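Local coordinates for protein FMN reductase [NAD(P)H] (Bacillus subtilis, PDB 1ZCH) that reduces flavin mononucleotide with NADH or NADPH, and also reduces nitroaromatic compounds, quinones, chromates and azo dyes, at residues H11-S16 with T132-A137; L78-F83 with K153-L158; P174-E179 with Q198-Q203. One frame throughout, in Å; residues are numbered along the deposited sequence.

In the fold
The three contacts show how one flavoenzyme changes its chemistry from core to periphery. Contact 2 is almost wholly buried and joins two central strands of the sheet by backbone bonds and apolar side chains. Contact 1 reaches the same sheet, since strand 131-135 neighbours strand 155-164; it too is buried, but its loop and strand turn polar groups onto the flavin ring and the phosphate. Contact 3 lies about 23 Å, centre to centre, from the middle of the chain and is only partly buried. There a tyrosine ring from helix 190-212 packs under the loop that sends R175 to the same FMN phosphate, beside H11 of contact 1. All three touch the second subunit.

Contact 1. Residues H11-S16 with T132-A137; sequences HRSIRS and TVPIGA. With FMN (flavin mononucleotide), chain D.
The FMN pocket of the nitroreductase fold is built here, where I14 and S13 of the loop 11-16 lie against T132 and V133 of the strand 132-135. I14 N donates to T132 O at 2.9 Å, nearly straight at the hydrogen (170°) although the donor stands 35° above the carbonyl plane. Next to this tie V133 CB packs 3.4 Å from I14 O. The CG2 branch of V133, anti to the backbone N, reaches over one face of the R15 guanidinium, 3.9 Å from R15 NE, and also touches the flavin. R15, extended from CG to NE, meets the flavin with its edge: NE reaches FMN O2 at 2.7 Å and NH2 reaches FMN N1 at 3.1 Å. Such a positive group would be expected to favour negative charge on the N1-C2=O2 side of the reduced flavin. A leucine in place of R15 would probably leave O2 and N1 without these donors and V133 CG2 without its flat partner. Earlier in the loop the phosphate is gripped, by S13 N on FMN O2P at 2.7 Å and by S13 OG on FMN O3P at 2.7 Å. H11 NE2 also donates to O3P, while the carboxylate of E126 bonds both H11 ND1 and T132 OG1. Along the strand the P134 ring lies against C8 and C9 of the flavin, and just beyond it the backbone G136 N donates to FMN N5 at 2.7 Å.

Contact 2. Residues L78-F83 with K153-L158; sequences LFCADF and KYVFPL
A81 and F156 are paired across two antiparallel strands, with their side chains on one face of the sheet, and the smallest side chain here provides the bump that meets the flat face of a phenyl ring. A81 CB sits over one face of the F156 ring, 3.6 Å from its centroid and 21° off the normal, a CH-pi contact displaced toward the CZ rim. The ring gets there because F156 CG stands between its own backbone N and carbonyl carbon (chi1 66°), which folds the phenyl back over its neighbour. On the same methyl L158 closes in, its CD1 3.7 Å from A81 CB, while F245 meets the F156 ring edge-to-face. The opposite face of the sheet carries C80, D82, V155 and P157. V155 is the wedge there: its CG1 lies 3.8 Å from C80 CB, and its CG2 rests 3.7 Å from D82 OD2, against a carboxylate oxygen that is bonded to T47 and to Y187 of the second subunit. Farther along, L78 and P157 run side by side, L78 CD1 4.1 Å from P157 CB, with L145 of helix 142-148 touching both. Behind these shapes stands a regular ladder. A81 N donates to F156 O at 2.9 Å and F156 N returns the bond to A81 O, making the hydrogen-bonded pair between the non-hydrogen-bonded pairs C80-P157 and D82-V155; L158 N to F79 O extends it. At the other end F83 N reaches Y154 O at 2.8 Å, just where F83 takes the N-cap position of helix 84-94. The two strand pieces are markedly twisted, 139° between their directions, and form the middle of the four-stranded antiparallel sheet, in order 1-2-4-3, of the alpha-beta nitroreductase fold.

Contact 3. Residues P174-E179 with Q198-Q203; sequences PRLPQE and QAYDEQ. With FMN (flavin mononucleotide), chain D.
Y200 uses its ring as a platform for a peptide backbone, the most unusual feature of this meeting of helix 190-212 with the loop that carries P174 to P177. L176 N lies 3.4 Å above one face of the ring, toward its rim, and L176 CA stands 3.8 Å from the ring centroid, only 9° off the normal, in a CH-pi contact. The ring reaches across to the loop because Y200 CG is anti to its backbone N (chi1 -179°). At its far end Y200 OH donates to P174 O at 2.6 Å, from 38° above the carbonyl plane. The hydroxyl also receives a bond from Q44 NE2 of the second subunit, whose OE1 in turn takes L176 N, so a single amide from the neighbouring chain ties the ring's hydroxyl to the backbone lying over it. Apolar atoms fill in round the ring. The L176 side chain crosses the tyrosine at about a right angle, with L176 CG 3.7 Å from Y200 CE2; P177 CD rests 4.0 Å from Y200 CB, and P174 CB lies 4.2 Å from Y200 CE1. R175, between the two residues that the tyrosine holds, starts away from the helix and presents the edge of its guanidinium to the cofactor. R175 NH1 at 3.0 Å and R175 NH2 at 2.7 Å both donate to FMN O1P, the oxygen lying in the plane of the group. R175 NE and NH2 are further held by the backbone oxygens of Q35 and A37 of the second subunit, which should fix the rotation of the guanidinium. The loop, packed on the helix and bonded to the neighbouring chain, thus brings R175 to the phosphate end of an FMN site set at the dimer interface, as is characteristic of the homodimeric nitroreductases.

Contact 1. Residues H11-S16 with T132-A137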
loop_
_atom_site.group_PDB
_atom_site.type_symbol
_atom_site.label_atom_id
_atom_site.label_comp_id
_atom_site.label_asym_id
_atom_site.label_seq_id
_atom_site.Cartn_x
_atom_site.Cartn_y
_atom_site.Cartn_z
ATOM N N HIS A 11 2.356 -15.523 -7.145
ATOM C CA HIS A 11 1.038 -15.006 -6.795
ATOM C C HIS A 11 -0.040 -15.018 -7.879
ATOM O O HIS A 11 0.227 -14.758 -9.050
ATOM C CB HIS A 11 1.137 -13.563 -6.288
ATOM C CG HIS A 11 -0.194 -12.879 -6.202
ATOM N ND1 HIS A 11 -1.073 -13.094 -5.163
ATOM C CD2 HIS A 11 -0.843 -12.081 -7.083
ATOM C CE1 HIS A 11 -2.209 -12.464 -5.411
ATOM N NE2 HIS A 11 -2.096 -11.842 -6.570
ATOM N N ARG A 12 -1.266 -15.314 -7.448
ATOM C CA ARG A 12 -2.456 -15.281 -8.294
ATOM C C ARG A 12 -3.637 -15.227 -7.333
ATOM O O ARG A 12 -3.619 -15.875 -6.287
ATOM C CB ARG A 12 -2.567 -16.507 -9.220
ATOM C CG ARG A 12 -3.186 -17.766 -8.611
ATOM C CD ARG A 12 -2.244 -18.404 -7.617
ATOM N NE ARG A 12 -0.940 -18.682 -8.213
ATOM C CZ ARG A 12 -0.709 -19.627 -9.118
ATOM N NH1 ARG A 12 -1.699 -20.403 -9.547
ATOM N NH2 ARG A 12 0.516 -19.797 -9.595
ATOM N N SER A 13 -4.646 -14.428 -7.660
ATOM C CA SER A 13 -5.818 -14.325 -6.800
ATOM C C SER A 13 -6.692 -15.571 -6.893
ATOM O O SER A 13 -6.864 -16.146 -7.970
ATOM C CB SER A 13 -6.647 -13.091 -7.169
ATOM O OG SER A 13 -6.004 -11.905 -6.732
ATOM N N ILE A 14 -7.245 -15.976 -5.754
ATOM C CA ILE A 14 -8.109 -17.151 -5.677
ATOM C C ILE A 14 -9.538 -16.694 -5.386
ATOM O O ILE A 14 -9.757 -15.879 -4.490
ATOM C CB ILE A 14 -7.640 -18.102 -4.543
ATOM C CG1 ILE A 14 -6.206 -18.567 -4.813
ATOM C CG2 ILE A 14 -8.580 -19.297 -4.423
ATOM C CD1 ILE A 14 -6.024 -19.295 -6.130
ATOM N N ARG A 15 -10.505 -17.208 -6.147
ATOM C CA ARG A 15 -11.906 -16.838 -5.942
ATOM C C ARG A 15 -12.821 -18.050 -5.762
ATOM O O ARG A 15 -14.048 -17.930 -5.811
ATOM C CB ARG A 15 -12.408 -15.979 -7.104
ATOM C CG ARG A 15 -11.696 -14.640 -7.222
ATOM C CD ARG A 15 -12.338 -13.752 -8.277
ATOM N NE ARG A 15 -11.643 -12.471 -8.393
ATOM C CZ ARG A 15 -10.507 -12.288 -9.059
ATOM N NH1 ARG A 15 -9.926 -13.304 -9.687
ATOM N NH2 ARG A 15 -9.946 -11.086 -9.089
ATOM N N SER A 16 -12.211 -19.214 -5.568
ATOM C CA SER A 16 -12.943 -20.457 -5.340
ATOM C C SER A 16 -12.305 -21.079 -4.105
ATOM O O SER A 16 -11.130 -21.459 -4.134
ATOM C CB SER A 16 -12.799 -21.400 -6.535
ATOM O OG SER A 16 -13.480 -22.622 -6.291
ATOM N N THR A 132 -5.964 -15.990 -1.533
ATOM C CA THR A 132 -6.481 -14.679 -1.158
ATOM C C THR A 132 -6.940 -13.893 -2.382
ATOM O O THR A 132 -6.608 -14.232 -3.524
ATOM C CB THR A 132 -5.408 -13.791 -0.456
ATOM O OG1 THR A 132 -4.490 -13.284 -1.436
ATOM C CG2 THR A 132 -4.628 -14.585 0.596
ATOM N N VAL A 133 -7.721 -12.849 -2.126
ATOM C CA VAL A 133 -8.169 -11.933 -3.170
ATOM C C VAL A 133 -8.605 -10.647 -2.476
ATOM O O VAL A 133 -9.440 -10.669 -1.569
ATOM C CB VAL A 133 -9.328 -12.497 -4.040
ATOM C CG1 VAL A 133 -10.609 -12.664 -3.225
ATOM C CG2 VAL A 133 -9.565 -11.560 -5.227
ATOM N N PRO A 134 -8.003 -9.511 -2.857
ATOM C CA PRO A 134 -8.396 -8.254 -2.212
ATOM C C PRO A 134 -9.788 -7.859 -2.691
ATOM O O PRO A 134 -10.244 -8.339 -3.728
ATOM C CB PRO A 134 -7.330 -7.263 -2.684
ATOM C CG PRO A 134 -6.151 -8.139 -3.040
ATOM C CD PRO A 134 -6.822 -9.315 -3.714
ATOM N N ILE A 135 -10.456 -6.995 -1.932
ATOM C CA ILE A 135 -11.796 -6.542 -2.289
ATOM C C ILE A 135 -11.880 -5.020 -2.180
ATOM O O ILE A 135 -12.141 -4.475 -1.111
ATOM C CB ILE A 135 -12.874 -7.164 -1.364
ATOM C CG1 ILE A 135 -12.849 -8.697 -1.470
ATOM C CG2 ILE A 135 -14.250 -6.621 -1.736
ATOM C CD1 ILE A 135 -13.264 -9.244 -2.828
ATOM N N GLY A 136 -11.656 -4.336 -3.296
ATOM C CA GLY A 136 -11.717 -2.885 -3.285
ATOM C C GLY A 136 -13.145 -2.378 -3.254
ATOM O O GLY A 136 -13.390 -1.208 -2.953
ATOM N N ALA A 137 -14.089 -3.268 -3.552
ATOM C CA ALA A 137 -15.505 -2.915 -3.577
ATOM C C ALA A 137 -16.066 -2.493 -2.220
ATOM O O ALA A 137 -17.217 -2.064 -2.133
ATOM C CB ALA A 137 -16.320 -4.075 -4.140
HETATM N N1 FMN D . -10.911 -8.873 -7.167
HETATM C C2 FMN D . -12.227 -9.124 -7.036
HETATM O O2 FMN D . -12.729 -10.144 -7.427
HETATM N N3 FMN D . -13.117 -8.182 -6.410
HETATM C C4 FMN D . -12.657 -6.962 -5.899
HETATM O O4 FMN D . -13.449 -6.194 -5.381
HETATM C C4A FMN D . -11.222 -6.684 -6.022
HETATM N N5 FMN D . -10.708 -5.503 -5.551
HETATM C C5A FMN D . -9.333 -5.355 -5.522
HETATM C C6 FMN D . -8.805 -4.203 -4.847
HETATM C C7 FMN D . -7.434 -4.000 -4.721
HETATM C C7M FMN D . -6.925 -2.803 -3.944
HETATM C C8 FMN D . -6.487 -4.958 -5.323
HETATM C C8M FMN D . -4.994 -4.812 -5.178
HETATM C C9 FMN D . -6.987 -6.088 -6.029
HETATM C C9A FMN D . -8.402 -6.308 -6.125
HETATM N N10 FMN D . -9.008 -7.498 -6.747
HETATM C C10 FMN D . -10.362 -7.713 -6.675
HETATM C "C1'" FMN D . -8.118 -8.501 -7.420
HETATM C "C2'" FMN D . -7.629 -8.020 -8.828
HETATM O "O2'" FMN D . -8.697 -8.213 -9.765
HETATM C "C3'" FMN D . -6.391 -8.855 -9.196
HETATM O "O3'" FMN D . -5.355 -8.572 -8.235
HETATM C "C4'" FMN D . -5.865 -8.501 -10.608
HETATM O "O4'" FMN D . -6.823 -8.834 -11.617
HETATM C "C5'" FMN D . -4.554 -9.242 -10.822
HETATM O "O5'" FMN D . -4.825 -10.782 -10.914
HETATM P P FMN D . -4.104 -11.671 -9.890
HETATM O O1P FMN D . -2.701 -11.793 -10.247
HETATM O O2P FMN D . -4.721 -12.984 -9.919
HETATM O O3P FMN D . -4.212 -11.108 -8.549
HETATM O O HOH W 1 -3.946 -16.323 -3.564
#

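Contact 2. Residues L78-F83 with K153-L158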
loop_
_atom_site.group_PDB
_atom_site.type_symbol
_atom_site.label_atom_id
_atom_site.label_comp_id
_atom_site.label_asym_id
_atom_site.label_seq_id
_atom_site.Cartn_x
_atom_site.Cartn_y
_atom_site.Cartn_z
ATOM N N LEU A 78 -10.658 -6.692 6.851
ATOM C CA LEU A 78 -10.918 -5.358 6.322
ATOM C C LEU A 78 -9.768 -4.449 6.728
ATOM O O LEU A 78 -9.518 -4.248 7.916
ATOM C CB LEU A 78 -12.228 -4.783 6.867
ATOM C CG LEU A 78 -12.504 -3.362 6.354
ATOM C CD1 LEU A 78 -12.691 -3.389 4.845
ATOM C CD2 LEU A 78 -13.742 -2.794 7.033
ATOM N N PHE A 79 -9.056 -3.924 5.736
ATOM C CA PHE A 79 -7.939 -3.023 5.989
ATOM C C PHE A 79 -8.468 -1.598 5.924
ATOM O O PHE A 79 -9.020 -1.175 4.905
ATOM C CB PHE A 79 -6.841 -3.240 4.942
ATOM C CG PHE A 79 -6.110 -4.542 5.101
ATOM C CD1 PHE A 79 -4.872 -4.585 5.736
ATOM C CD2 PHE A 79 -6.683 -5.737 4.662
ATOM C CE1 PHE A 79 -4.212 -5.803 5.936
ATOM C CE2 PHE A 79 -6.034 -6.957 4.857
ATOM C CZ PHE A 79 -4.798 -6.991 5.495
ATOM N N CYS A 80 -8.309 -0.869 7.024
ATOM C CA CYS A 80 -8.787 0.507 7.121
ATOM C C CYS A 80 -7.666 1.476 7.444
ATOM O O CYS A 80 -6.747 1.141 8.188
ATOM C CB CYS A 80 -9.822 0.637 8.246
ATOM S SG CYS A 80 -11.184 -0.540 8.220
ATOM N N ALA A 81 -7.746 2.677 6.881
ATOM C CA ALA A 81 -6.782 3.718 7.206
ATOM C C ALA A 81 -7.266 4.093 8.606
ATOM O O ALA A 81 -8.478 4.153 8.841
ATOM C CB ALA A 81 -6.935 4.899 6.256
ATOM N N ASP A 82 -6.349 4.344 9.534
ATOM C CA ASP A 82 -6.752 4.660 10.901
ATOM C C ASP A 82 -5.979 5.815 11.526
ATOM O O ASP A 82 -4.770 5.719 11.745
ATOM C CB ASP A 82 -6.585 3.410 11.782
ATOM C CG ASP A 82 -7.179 3.577 13.180
ATOM O OD1 ASP A 82 -6.992 4.645 13.801
ATOM O OD2 ASP A 82 -7.818 2.623 13.669
ATOM N N PHE A 83 -6.680 6.913 11.794
ATOM C CA PHE A 83 -6.074 8.068 12.451
ATOM C C PHE A 83 -6.818 8.293 13.768
ATOM O O PHE A 83 -6.716 9.357 14.387
ATOM C CB PHE A 83 -6.146 9.311 11.552
ATOM C CG PHE A 83 -4.992 9.426 10.591
ATOM C CD1 PHE A 83 -3.841 10.121 10.944
ATOM C CD2 PHE A 83 -5.039 8.795 9.348
ATOM C CE1 PHE A 83 -2.744 10.189 10.074
ATOM C CE2 PHE A 83 -3.951 8.854 8.471
ATOM C CZ PHE A 83 -2.803 9.551 8.836
ATOM N N LYS A 153 -14.910 7.866 13.885
ATOM C CA LYS A 153 -14.386 8.985 13.117
ATOM C C LYS A 153 -12.873 8.772 12.973
ATOM O O LYS A 153 -12.233 8.216 13.869
ATOM C CB LYS A 153 -14.680 10.294 13.858
ATOM C CG LYS A 153 -14.236 11.560 13.148
ATOM C CD LYS A 153 -14.686 12.784 13.936
ATOM C CE LYS A 153 -14.248 14.081 13.283
ATOM N NZ LYS A 153 -14.739 15.253 14.069
ATOM N N TYR A 154 -12.328 9.199 11.834
ATOM C CA TYR A 154 -10.903 9.085 11.497
ATOM C C TYR A 154 -10.472 7.697 11.034
ATOM O O TYR A 154 -9.282 7.403 10.935
ATOM C CB TYR A 154 -10.031 9.545 12.668
ATOM C CG TYR A 154 -10.305 10.979 13.056
ATOM C CD1 TYR A 154 -10.170 12.010 12.126
ATOM C CD2 TYR A 154 -10.735 11.303 14.342
ATOM C CE1 TYR A 154 -10.460 13.328 12.466
ATOM C CE2 TYR A 154 -11.026 12.618 14.692
ATOM C CZ TYR A 154 -10.888 13.624 13.754
ATOM O OH TYR A 154 -11.161 14.925 14.110
ATOM N N VAL A 155 -11.454 6.849 10.746
ATOM C CA VAL A 155 -11.194 5.504 10.251
ATOM C C VAL A 155 -12.048 5.310 8.999
ATOM O O VAL A 155 -13.237 5.635 8.999
ATOM C CB VAL A 155 -11.591 4.422 11.287
ATOM C CG1 VAL A 155 -11.370 3.019 10.699
ATOM C CG2 VAL A 155 -10.781 4.598 12.564
ATOM N N PHE A 156 -11.443 4.817 7.925
ATOM C CA PHE A 156 -12.209 4.560 6.709
ATOM C C PHE A 156 -11.717 3.310 5.991
ATOM O O PHE A 156 -10.517 3.025 5.948
ATOM C CB PHE A 156 -12.220 5.791 5.781
ATOM C CG PHE A 156 -10.885 6.158 5.196
ATOM C CD1 PHE A 156 -10.413 5.525 4.051
ATOM C CD2 PHE A 156 -10.127 7.184 5.755
ATOM C CE1 PHE A 156 -9.204 5.916 3.465
ATOM C CE2 PHE A 156 -8.919 7.582 5.180
ATOM C CZ PHE A 156 -8.456 6.947 4.030
ATOM N N PRO A 157 -12.655 2.526 5.441
ATOM C CA PRO A 157 -12.314 1.290 4.732
ATOM C C PRO A 157 -11.596 1.534 3.417
ATOM O O PRO A 157 -11.964 2.423 2.649
ATOM C CB PRO A 157 -13.672 0.631 4.537
ATOM C CG PRO A 157 -14.560 1.817 4.289
ATOM C CD PRO A 157 -14.104 2.790 5.364
ATOM N N LEU A 158 -10.560 0.745 3.164
ATOM C CA LEU A 158 -9.813 0.867 1.919
ATOM C C LEU A 158 -9.935 -0.402 1.086
ATOM O O LEU A 158 -10.262 -0.345 -0.097
ATOM C CB LEU A 158 -8.345 1.180 2.211
ATOM C CG LEU A 158 -8.149 2.652 2.584
ATOM C CD1 LEU A 158 -6.776 2.880 3.174
ATOM C CD2 LEU A 158 -8.358 3.502 1.334
#

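Contact 3. Residues P174-E179 with Q198-Q203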
loop_
_atom_site.group_PDB
_atom_site.type_symbol
_atom_site.label_atom_id
_atom_site.label_comp_id
_atom_site.label_asym_id
_atom_site.label_seq_id
_atom_site.Cartn_x
_atom_site.Cartn_y
_atom_site.Cartn_z
ATOM N N PRO A 174 -0.866 -12.585 -16.922
ATOM C CA PRO A 174 0.221 -11.782 -17.494
ATOM C C PRO A 174 0.245 -10.342 -16.988
ATOM O O PRO A 174 -0.802 -9.725 -16.791
ATOM C CB PRO A 174 -0.054 -11.844 -18.998
ATOM C CG PRO A 174 -0.739 -13.159 -19.168
ATOM C CD PRO A 174 -1.689 -13.181 -17.991
ATOM N N ARG A 175 1.450 -9.814 -16.794
ATOM C CA ARG A 175 1.627 -8.442 -16.330
ATOM C C ARG A 175 2.298 -7.630 -17.431
ATOM O O ARG A 175 2.878 -8.189 -18.362
ATOM C CB ARG A 175 2.510 -8.409 -15.080
ATOM C CG ARG A 175 1.945 -9.135 -13.867
ATOM C CD ARG A 175 0.678 -8.468 -13.380
ATOM N NE ARG A 175 0.371 -8.795 -11.990
ATOM C CZ ARG A 175 -0.527 -9.693 -11.596
ATOM N NH1 ARG A 175 -1.232 -10.384 -12.487
ATOM N NH2 ARG A 175 -0.738 -9.880 -10.299
ATOM N N LEU A 176 2.208 -6.311 -17.322
ATOM C CA LEU A 176 2.830 -5.411 -18.289
ATOM C C LEU A 176 4.316 -5.726 -18.394
ATOM O O LEU A 176 4.923 -6.212 -17.438
ATOM C CB LEU A 176 2.678 -3.959 -17.829
ATOM C CG LEU A 176 1.331 -3.258 -18.018
ATOM C CD1 LEU A 176 1.207 -2.110 -17.026
ATOM C CD2 LEU A 176 1.215 -2.756 -19.458
ATOM N N PRO A 177 4.919 -5.474 -19.567
ATOM C CA PRO A 177 6.352 -5.746 -19.715
ATOM C C PRO A 177 7.083 -4.956 -18.628
ATOM O O PRO A 177 6.705 -3.824 -18.317
ATOM C CB PRO A 177 6.653 -5.217 -21.113
ATOM C CG PRO A 177 5.386 -5.510 -21.851
ATOM C CD PRO A 177 4.319 -5.079 -20.853
ATOM N N GLN A 178 8.124 -5.548 -18.056
ATOM C CA GLN A 178 8.879 -4.898 -16.992
ATOM C C GLN A 178 9.317 -3.473 -17.338
ATOM O O GLN A 178 9.256 -2.573 -16.498
ATOM C CB GLN A 178 10.097 -5.752 -16.650
ATOM C CG GLN A 178 10.870 -5.295 -15.438
ATOM C CD GLN A 178 11.926 -6.302 -15.041
ATOM O OE1 GLN A 178 11.640 -7.494 -14.921
ATOM N NE2 GLN A 178 13.152 -5.832 -14.833
ATOM N N GLU A 179 9.745 -3.267 -18.580
ATOM C CA GLU A 179 10.211 -1.955 -19.028
ATOM C C GLU A 179 9.131 -0.879 -18.973
ATOM O O GLU A 179 9.435 0.311 -18.888
ATOM C CB GLU A 179 10.748 -2.048 -20.460
ATOM C CG GLU A 179 11.910 -3.009 -20.641
ATOM C CD GLU A 179 11.548 -4.440 -20.274
ATOM O OE1 GLU A 179 10.519 -4.951 -20.778
ATOM O OE2 GLU A 179 12.296 -5.053 -19.479
ATOM N N GLN A 198 0.550 -1.770 -26.237
ATOM C CA GLN A 198 -0.038 -2.447 -27.389
ATOM C C GLN A 198 0.448 -3.894 -27.489
ATOM O O GLN A 198 -0.314 -4.787 -27.863
ATOM C CB GLN A 198 0.276 -1.677 -28.675
ATOM C CG GLN A 198 -0.453 -0.339 -28.745
ATOM C CD GLN A 198 -0.092 0.473 -29.969
ATOM O OE1 GLN A 198 1.067 0.844 -30.162
ATOM N NE2 GLN A 198 -1.087 0.761 -30.804
ATOM N N ALA A 199 1.712 -4.130 -27.147
ATOM C CA ALA A 199 2.255 -5.487 -27.184
ATOM C C ALA A 199 1.585 -6.295 -26.076
ATOM O O ALA A 199 1.230 -7.460 -26.263
ATOM C CB ALA A 199 3.765 -5.458 -26.978
ATOM N N TYR A 200 1.411 -5.663 -24.920
ATOM C CA TYR A 200 0.774 -6.310 -23.778
ATOM C C TYR A 200 -0.654 -6.706 -24.142
ATOM O O TYR A 200 -1.119 -7.787 -23.772
ATOM C CB TYR A 200 0.770 -5.353 -22.579
ATOM C CG TYR A 200 0.159 -5.911 -21.306
ATOM C CD1 TYR A 200 0.505 -7.178 -20.830
ATOM C CD2 TYR A 200 -0.725 -5.147 -20.550
ATOM C CE1 TYR A 200 -0.015 -7.665 -19.627
ATOM C CE2 TYR A 200 -1.247 -5.620 -19.344
ATOM C CZ TYR A 200 -0.889 -6.877 -18.887
ATOM O OH TYR A 200 -1.394 -7.336 -17.687
ATOM N N ASP A 201 -1.345 -5.836 -24.876
ATOM C CA ASP A 201 -2.724 -6.120 -25.284
ATOM C C ASP A 201 -2.828 -7.423 -26.075
ATOM O O ASP A 201 -3.721 -8.237 -25.828
ATOM C CB ASP A 201 -3.304 -4.973 -26.126
ATOM C CG ASP A 201 -3.968 -3.895 -25.279
ATOM O OD1 ASP A 201 -4.363 -4.193 -24.130
ATOM O OD2 ASP A 201 -4.114 -2.752 -25.766
ATOM N N GLU A 202 -1.918 -7.623 -27.022
ATOM C CA GLU A 202 -1.943 -8.840 -27.827
ATOM C C GLU A 202 -1.721 -10.044 -26.928
ATOM O O GLU A 202 -2.384 -11.072 -27.070
ATOM C CB GLU A 202 -0.862 -8.800 -28.907
ATOM C CG GLU A 202 -0.839 -7.510 -29.703
ATOM C CD GLU A 202 -0.315 -7.708 -31.109
ATOM O OE1 GLU A 202 0.655 -8.481 -31.279
ATOM O OE2 GLU A 202 -0.869 -7.083 -32.040
ATOM N N GLN A 203 -0.787 -9.908 -25.995
ATOM C CA GLN A 203 -0.483 -10.981 -25.058
ATOM C C GLN A 203 -1.704 -11.317 -24.211
ATOM O O GLN A 203 -2.022 -12.490 -23.998
ATOM C CB GLN A 203 0.658 -10.560 -24.128
ATOM C CG GLN A 203 1.996 -10.340 -24.804
ATOM C CD GLN A 203 3.034 -9.790 -23.845
ATOM O OE1 GLN A 203 3.240 -10.335 -22.760
ATOM N NE2 GLN A 203 3.696 -8.709 -24.239
HETATM N N1 FMN D . -10.911 -8.873 -7.167
HETATM C C2 FMN D . -12.227 -9.124 -7.036
HETATM O O2 FMN D . -12.729 -10.144 -7.427
HETATM N N3 FMN D . -13.117 -8.182 -6.410
HETATM C C4 FMN D . -12.657 -6.962 -5.899
HETATM O O4 FMN D . -13.449 -6.194 -5.381
HETATM C C4A FMN D . -11.222 -6.684 -6.022
HETATM N N5 FMN D . -10.708 -5.503 -5.551
HETATM C C5A FMN D . -9.333 -5.355 -5.522
HETATM C C6 FMN D . -8.805 -4.203 -4.847
HETATM C C7 FMN D . -7.434 -4.000 -4.721
HETATM C C7M FMN D . -6.925 -2.803 -3.944
HETATM C C8 FMN D . -6.487 -4.958 -5.323
HETATM C C8M FMN D . -4.994 -4.812 -5.178
HETATM C C9 FMN D . -6.987 -6.088 -6.029
HETATM C C9A FMN D . -8.402 -6.308 -6.125
HETATM N N10 FMN D . -9.008 -7.498 -6.747
HETATM C C10 FMN D . -10.362 -7.713 -6.675
HETATM C "C1'" FMN D . -8.118 -8.501 -7.420
HETATM C "C2'" FMN D . -7.629 -8.020 -8.828
HETATM O "O2'" FMN D . -8.697 -8.213 -9.765
HETATM C "C3'" FMN D . -6.391 -8.855 -9.196
HETATM O "O3'" FMN D . -5.355 -8.572 -8.235
HETATM C "C4'" FMN D . -5.865 -8.501 -10.608
HETATM O "O4'" FMN D . -6.823 -8.834 -11.617
HETATM C "C5'" FMN D . -4.554 -9.242 -10.822
HETATM O "O5'" FMN D . -4.825 -10.782 -10.914
HETATM P P FMN D . -4.104 -11.671 -9.890
HETATM O O1P FMN D . -2.701 -11.793 -10.247
HETATM O O2P FMN D . -4.721 -12.984 -9.919
HETATM O O3P FMN D . -4.212 -11.108 -8.549
HETATM O O HOH W 2 4.321 -8.610 -20.628
#